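Local coordinates for factor H binding protein (Treponema denticola, PDB 3QZ0) that probably binds complement factor H at the spirochaete's surface as a small lipoprotein, at residues A32-L37 / T78-L83; I65-P70 / R84-P89. All coordinates share one frame; numbering follows the deposited sequence.

Interaction 1 of 2, residues A32-L37 / T78-L83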
loop_
_atom_site.group_PDB
_atom_site.type_symbol
_atom_site.label_atom_id
_atom_site.label_comp_id
_atom_site.label_asym_id
_atom_site.label_seq_id
_atom_site.Cartn_x
_atom_site.Cartn_y
_atom_site.Cartn_z
ATOM N N ALA A 32 -4.155 7.340 1.981
ATOM C CA ALA A 32 -5.185 6.822 2.879
ATOM C C ALA A 32 -4.564 6.036 4.033
ATOM O O ALA A 32 -4.981 6.190 5.177
ATOM C CB ALA A 32 -6.168 5.942 2.121
ATOM N N LEU A 33 -3.580 5.191 3.727
ATOM C CA LEU A 33 -2.909 4.403 4.763
ATOM C C LEU A 33 -2.202 5.318 5.764
ATOM O O LEU A 33 -2.344 5.161 6.985
ATOM C CB LEU A 33 -1.911 3.434 4.120
ATOM C CG LEU A 33 -1.141 2.496 5.046
ATOM C CD1 LEU A 33 -2.098 1.842 6.036
ATOM C CD2 LEU A 33 -0.477 1.446 4.189
ATOM N N GLU A 34 -1.466 6.299 5.253
ATOM C CA GLU A 34 -0.799 7.246 6.147
ATOM C C GLU A 34 -1.826 7.888 7.072
ATOM O O GLU A 34 -1.605 8.016 8.277
ATOM C CB GLU A 34 -0.058 8.320 5.351
ATOM C CG GLU A 34 0.607 9.387 6.219
ATOM C CD GLU A 34 1.207 10.506 5.385
ATOM O OE1 GLU A 34 0.459 11.150 4.625
ATOM O OE2 GLU A 34 2.430 10.720 5.464
ATOM N N ASN A 35 -2.960 8.277 6.508
ATOM C CA ASN A 35 -4.011 8.905 7.298
ATOM C C ASN A 35 -4.567 7.973 8.369
ATOM O O ASN A 35 -4.728 8.375 9.518
ATOM C CB ASN A 35 -5.138 9.415 6.405
ATOM C CG ASN A 35 -6.151 10.246 7.172
ATOM O OD1 ASN A 35 -5.830 11.321 7.675
ATOM N ND2 ASN A 35 -7.375 9.757 7.254
ATOM N N GLU A 36 -4.864 6.729 8.003
ATOM C CA GLU A 36 -5.281 5.745 9.014
ATOM C C GLU A 36 -4.298 5.665 10.173
ATOM O O GLU A 36 -4.707 5.593 11.336
ATOM C CB GLU A 36 -5.448 4.346 8.410
ATOM C CG GLU A 36 -6.635 4.220 7.479
ATOM C CD GLU A 36 -7.940 4.632 8.132
ATOM O OE1 GLU A 36 -8.369 3.985 9.116
ATOM O OE2 GLU A 36 -8.541 5.618 7.661
ATOM N N LEU A 37 -3.008 5.660 9.844
ATOM C CA LEU A 37 -1.947 5.443 10.820
ATOM C C LEU A 37 -1.705 6.651 11.722
ATOM O O LEU A 37 -0.964 6.559 12.685
ATOM C CB LEU A 37 -0.650 5.031 10.121
ATOM C CG LEU A 37 -0.718 3.619 9.513
ATOM C CD1 LEU A 37 0.276 3.437 8.369
ATOM C CD2 LEU A 37 -0.504 2.563 10.603
ATOM N N THR A 78 3.592 6.222 11.032
ATOM C CA THR A 78 4.399 5.929 9.856
ATOM C C THR A 78 3.951 6.809 8.683
ATOM O O THR A 78 2.759 6.897 8.369
ATOM C CB THR A 78 4.322 4.439 9.463
ATOM O OG1 THR A 78 4.725 3.624 10.574
ATOM C CG2 THR A 78 5.235 4.156 8.282
ATOM N N LYS A 79 4.913 7.466 8.040
ATOM C CA LYS A 79 4.600 8.465 7.020
ATOM C C LYS A 79 4.675 7.895 5.612
ATOM O O LYS A 79 5.243 6.828 5.387
ATOM C CB LYS A 79 5.564 9.651 7.130
ATOM C CG LYS A 79 5.627 10.271 8.514
ATOM C CD LYS A 79 4.291 10.893 8.891
ATOM C CE LYS A 79 4.028 12.159 8.089
ATOM N NZ LYS A 79 2.702 12.768 8.407
ATOM N N ALA A 80 4.125 8.639 4.663
ATOM C CA ALA A 80 4.039 8.183 3.280
ATOM C C ALA A 80 5.378 7.732 2.709
ATOM O O ALA A 80 5.438 6.744 1.999
ATOM C CB ALA A 80 3.408 9.262 2.399
ATOM N N ALA A 81 6.451 8.462 3.007
ATOM C CA ALA A 81 7.761 8.111 2.458
ATOM C C ALA A 81 8.198 6.707 2.878
ATOM O O ALA A 81 8.702 5.929 2.068
ATOM C CB ALA A 81 8.803 9.138 2.871
ATOM N N ALA A 82 8.010 6.387 4.151
ATOM C CA ALA A 82 8.360 5.071 4.657
ATOM C C ALA A 82 7.436 4.022 4.058
ATOM O O ALA A 82 7.864 2.913 3.745
ATOM C CB ALA A 82 8.274 5.048 6.170
ATOM N N LEU A 83 6.164 4.374 3.906
ATOM C CA LEU A 83 5.190 3.432 3.366
ATOM C C LEU A 83 5.545 3.046 1.933
ATOM O O LEU A 83 5.393 1.893 1.538
ATOM C CB LEU A 83 3.776 4.010 3.438
ATOM C CG LEU A 83 3.213 4.178 4.849
ATOM C CD1 LEU A 83 1.895 4.944 4.814
ATOM C CD2 LEU A 83 3.026 2.796 5.504
HETATM O O HOH W 1 0.770 8.258 9.870
#
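Glu34 on helix 20-37 makes the polar part of this contact, meeting the start of helix 80-86. Glu34 OE2 accepts a hydrogen bond from Ala80 N (2.8 Å, N-H...O 154°), the N-H arriving from above the carboxylate plane. The chain gets there by running out straight, CG anti to the backbone N (chi1 177°) and CD anti again. Lys79, at the N-cap position, folds its side chain back through bends at chi2 and chi3, which lays Lys79 CE 3.4 Å from Glu34 OE2 and brings NZ into a long salt bridge with that oxygen at 3.6 Å. Between the backbones a water donates to both Glu34 O and Thr78 O, joining them.

The apolar part lies deeper. Leu83 sends CD1 against the helix backbone, 3.7 Å from Glu34 N, and to Leu33 CG at 3.9 Å. Its other methyl, CD2, meets Leu37 CD1 tip to tip at 4.0 Å. Ile74 and Ile30 extend this greasy layer.

One carboxylate oxygen thus serves a lysine and the first turn of a helix, whose N-terminal dipole end would probably stabilise its negative charge, while the leucines beneath keep the two helices packed.

Interaction 2 of 2, residues I65-P70 / R84-P89; sequences IVDKKP and RKRFIP
Asp67 OD1 is gripped twice, by Arg86 NE at 2.8 Å and by the backbone N of Lys69, also 2.8 Å away, and the two donors come from opposite faces of the carboxylate. The bond from Lys69 N closes an Asx turn just where strand 63-67 ends. OD2 takes Arg86 NH2 through its syn lone pair in a nearly straight bond (171°), so the guanidinium holds the acid side-on, one nitrogen to each oxygen, with the two planes only 27° apart. An extended arginine chain, CG anti to the backbone N (chi1 170°), carries the group across. NH2 also bonds to the carbonyl of Thr72, and NH1 to that of Ser73.

The guanidinium is sandwiched: Lys69 CB sits over one face and Phe87 CZ over the opposite one, while Arg86 CG lies above the centre of the Phe87 ring. The ring also runs alongside Asp67, with Phe87 CE1 3.5 Å from Asp67 CG, and Ile65 CG2 packs on Phe87 CB at 3.7 Å.

The backbones form an antiparallel pair. Val66 and Ile88 exchange N-H...O bonds as a hydrogen-bonded pair, and Lys68 N bonds to Arg86 O (2.8 Å). Past the end of the strand the Lys68 side chain crosses that of Ile88, which shares a face with Val66, at about a right angle, CG against CG1.

A buried ion pair held by two bonds, with a third N-H on its acid, would probably keep Asp67 charged and fix the turn against the point where helix 80-86 gives way to strand 87-91.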
loop_
_atom_site.group_PDB
_atom_site.type_symbol
_atom_site.label_atom_id
_atom_site.label_comp_id
_atom_site.label_asym_id
_atom_site.label_seq_id
_atom_site.Cartn_x
_atom_site.Cartn_y
_atom_site.Cartn_z
ATOM N N ILE A 65 0.577 -4.353 -5.495
ATOM C CA ILE A 65 1.421 -3.791 -4.456
ATOM C C ILE A 65 2.032 -4.947 -3.687
ATOM O O ILE A 65 1.316 -5.862 -3.275
ATOM C CB ILE A 65 0.583 -2.928 -3.514
ATOM C CG1 ILE A 65 0.084 -1.696 -4.278
ATOM C CG2 ILE A 65 1.382 -2.537 -2.282
ATOM C CD1 ILE A 65 -0.861 -0.818 -3.511
ATOM N N VAL A 66 3.353 -4.911 -3.509
ATOM C CA VAL A 66 4.070 -5.988 -2.849
ATOM C C VAL A 66 4.598 -5.515 -1.499
ATOM O O VAL A 66 5.238 -4.483 -1.420
ATOM C CB VAL A 66 5.248 -6.477 -3.717
ATOM C CG1 VAL A 66 6.030 -7.555 -2.993
ATOM C CG2 VAL A 66 4.734 -6.992 -5.066
ATOM N N ASP A 67 4.316 -6.267 -0.439
ATOM C CA ASP A 67 4.812 -5.904 0.887
ATOM C C ASP A 67 6.229 -6.454 1.036
ATOM O O ASP A 67 6.438 -7.665 1.005
ATOM C CB ASP A 67 3.904 -6.502 1.974
ATOM C CG ASP A 67 4.257 -6.011 3.369
ATOM O OD1 ASP A 67 5.309 -5.349 3.526
ATOM O OD2 ASP A 67 3.467 -6.276 4.301
ATOM N N LYS A 68 7.204 -5.566 1.187
ATOM C CA LYS A 68 8.586 -5.992 1.323
ATOM C C LYS A 68 8.929 -6.420 2.739
ATOM O O LYS A 68 10.020 -6.940 2.976
ATOM C CB LYS A 68 9.542 -4.895 0.856
ATOM C CG LYS A 68 9.508 -4.671 -0.652
ATOM C CD LYS A 68 9.698 -5.982 -1.408
ATOM C CE LYS A 68 9.827 -5.753 -2.910
ATOM N NZ LYS A 68 9.841 -7.034 -3.674
ATOM N N LYS A 69 8.006 -6.204 3.676
ATOM C CA LYS A 69 8.165 -6.704 5.051
ATOM C C LYS A 69 6.953 -7.550 5.415
ATOM O O LYS A 69 6.205 -7.225 6.350
ATOM C CB LYS A 69 8.316 -5.540 6.031
ATOM C CG LYS A 69 9.489 -4.622 5.697
ATOM C CD LYS A 69 9.638 -3.502 6.722
ATOM C CE LYS A 69 10.867 -2.645 6.427
ATOM N NZ LYS A 69 11.094 -1.600 7.470
ATOM N N PRO A 70 6.729 -8.627 4.653
ATOM C CA PRO A 70 5.481 -9.378 4.793
ATOM C C PRO A 70 5.290 -9.970 6.185
ATOM O O PRO A 70 6.256 -10.428 6.808
ATOM C CB PRO A 70 5.623 -10.496 3.749
ATOM C CG PRO A 70 7.087 -10.614 3.496
ATOM C CD PRO A 70 7.633 -9.224 3.652
ATOM N N ARG A 84 6.026 4.011 1.159
ATOM C CA ARG A 84 6.410 3.747 -0.225
ATOM C C ARG A 84 7.617 2.823 -0.322
ATOM O O ARG A 84 7.753 2.085 -1.289
ATOM C CB ARG A 84 6.682 5.054 -0.986
ATOM C CG ARG A 84 5.453 5.921 -1.192
ATOM C CD ARG A 84 5.753 7.084 -2.157
ATOM N NE ARG A 84 4.656 8.042 -2.177
ATOM C CZ ARG A 84 4.624 9.142 -1.433
ATOM N NH1 ARG A 84 5.648 9.423 -0.638
ATOM N NH2 ARG A 84 3.583 9.964 -1.492
ATOM N N LYS A 85 8.491 2.851 0.681
ATOM C CA LYS A 85 9.656 1.981 0.664
ATOM C C LYS A 85 9.277 0.544 1.008
ATOM O O LYS A 85 9.990 -0.391 0.657
ATOM C CB LYS A 85 10.730 2.469 1.643
ATOM C CG LYS A 85 11.338 3.822 1.293
ATOM C CD LYS A 85 12.574 4.085 2.152
ATOM C CE LYS A 85 13.108 5.498 1.965
ATOM N NZ LYS A 85 12.196 6.521 2.554
ATOM N N ARG A 86 8.156 0.375 1.697
ATOM C CA ARG A 86 7.737 -0.963 2.114
ATOM C C ARG A 86 6.737 -1.597 1.155
ATOM O O ARG A 86 6.820 -2.787 0.847
ATOM C CB ARG A 86 7.141 -0.922 3.520
ATOM C CG ARG A 86 6.463 -2.220 3.905
ATOM C CD ARG A 86 6.015 -2.236 5.347
ATOM N NE ARG A 86 5.212 -3.430 5.585
ATOM C CZ ARG A 86 4.672 -3.760 6.751
ATOM N NH1 ARG A 86 4.853 -2.989 7.817
ATOM N NH2 ARG A 86 3.946 -4.865 6.832
ATOM N N PHE A 87 5.775 -0.800 0.705
ATOM C CA PHE A 87 4.707 -1.301 -0.145
ATOM C C PHE A 87 4.980 -0.835 -1.566
ATOM O O PHE A 87 4.676 0.304 -1.923
ATOM C CB PHE A 87 3.360 -0.798 0.355
ATOM C CG PHE A 87 3.007 -1.308 1.731
ATOM C CD1 PHE A 87 2.615 -2.628 1.912
ATOM C CD2 PHE A 87 3.097 -0.479 2.840
ATOM C CE1 PHE A 87 2.296 -3.105 3.176
ATOM C CE2 PHE A 87 2.781 -0.940 4.100
ATOM C CZ PHE A 87 2.378 -2.265 4.272
ATOM N N ILE A 88 5.566 -1.727 -2.360
ATOM C CA ILE A 88 6.123 -1.370 -3.659
ATOM C C ILE A 88 5.194 -1.792 -4.783
ATOM O O ILE A 88 4.750 -2.940 -4.825
ATOM C CB ILE A 88 7.473 -2.075 -3.884
ATOM C CG1 ILE A 88 8.409 -1.822 -2.704
ATOM C CG2 ILE A 88 8.119 -1.588 -5.178
ATOM C CD1 ILE A 88 8.838 -0.393 -2.595
ATOM N N PRO A 89 4.899 -0.868 -5.706
ATOM C CA PRO A 89 3.994 -1.207 -6.808
ATOM C C PRO A 89 4.738 -1.792 -7.995
ATOM O O PRO A 89 5.813 -1.306 -8.342
ATOM C CB PRO A 89 3.381 0.147 -7.172
ATOM C CG PRO A 89 4.483 1.132 -6.876
ATOM C CD PRO A 89 5.268 0.560 -5.702
#

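In the fold
From the N terminus the chain runs through helix 20-37, crosses by helix 44-59 to strand 63-67, loops to helix 80-86 and passes straight into strand 87-91. Interaction 1 closes the long loop from the end of the first helix to the start of helix 80-86. Interaction 2 closes the shorter one, from strand 63-67 to the end of that helix and the strand after it. Their segments alternate along the sequence, so the two loops cross. Both use helix 80-86, one at each end, and they touch where Leu33 CD2 packs on Phe87 CE2, tying the two-stranded antiparallel sheet to the first helix.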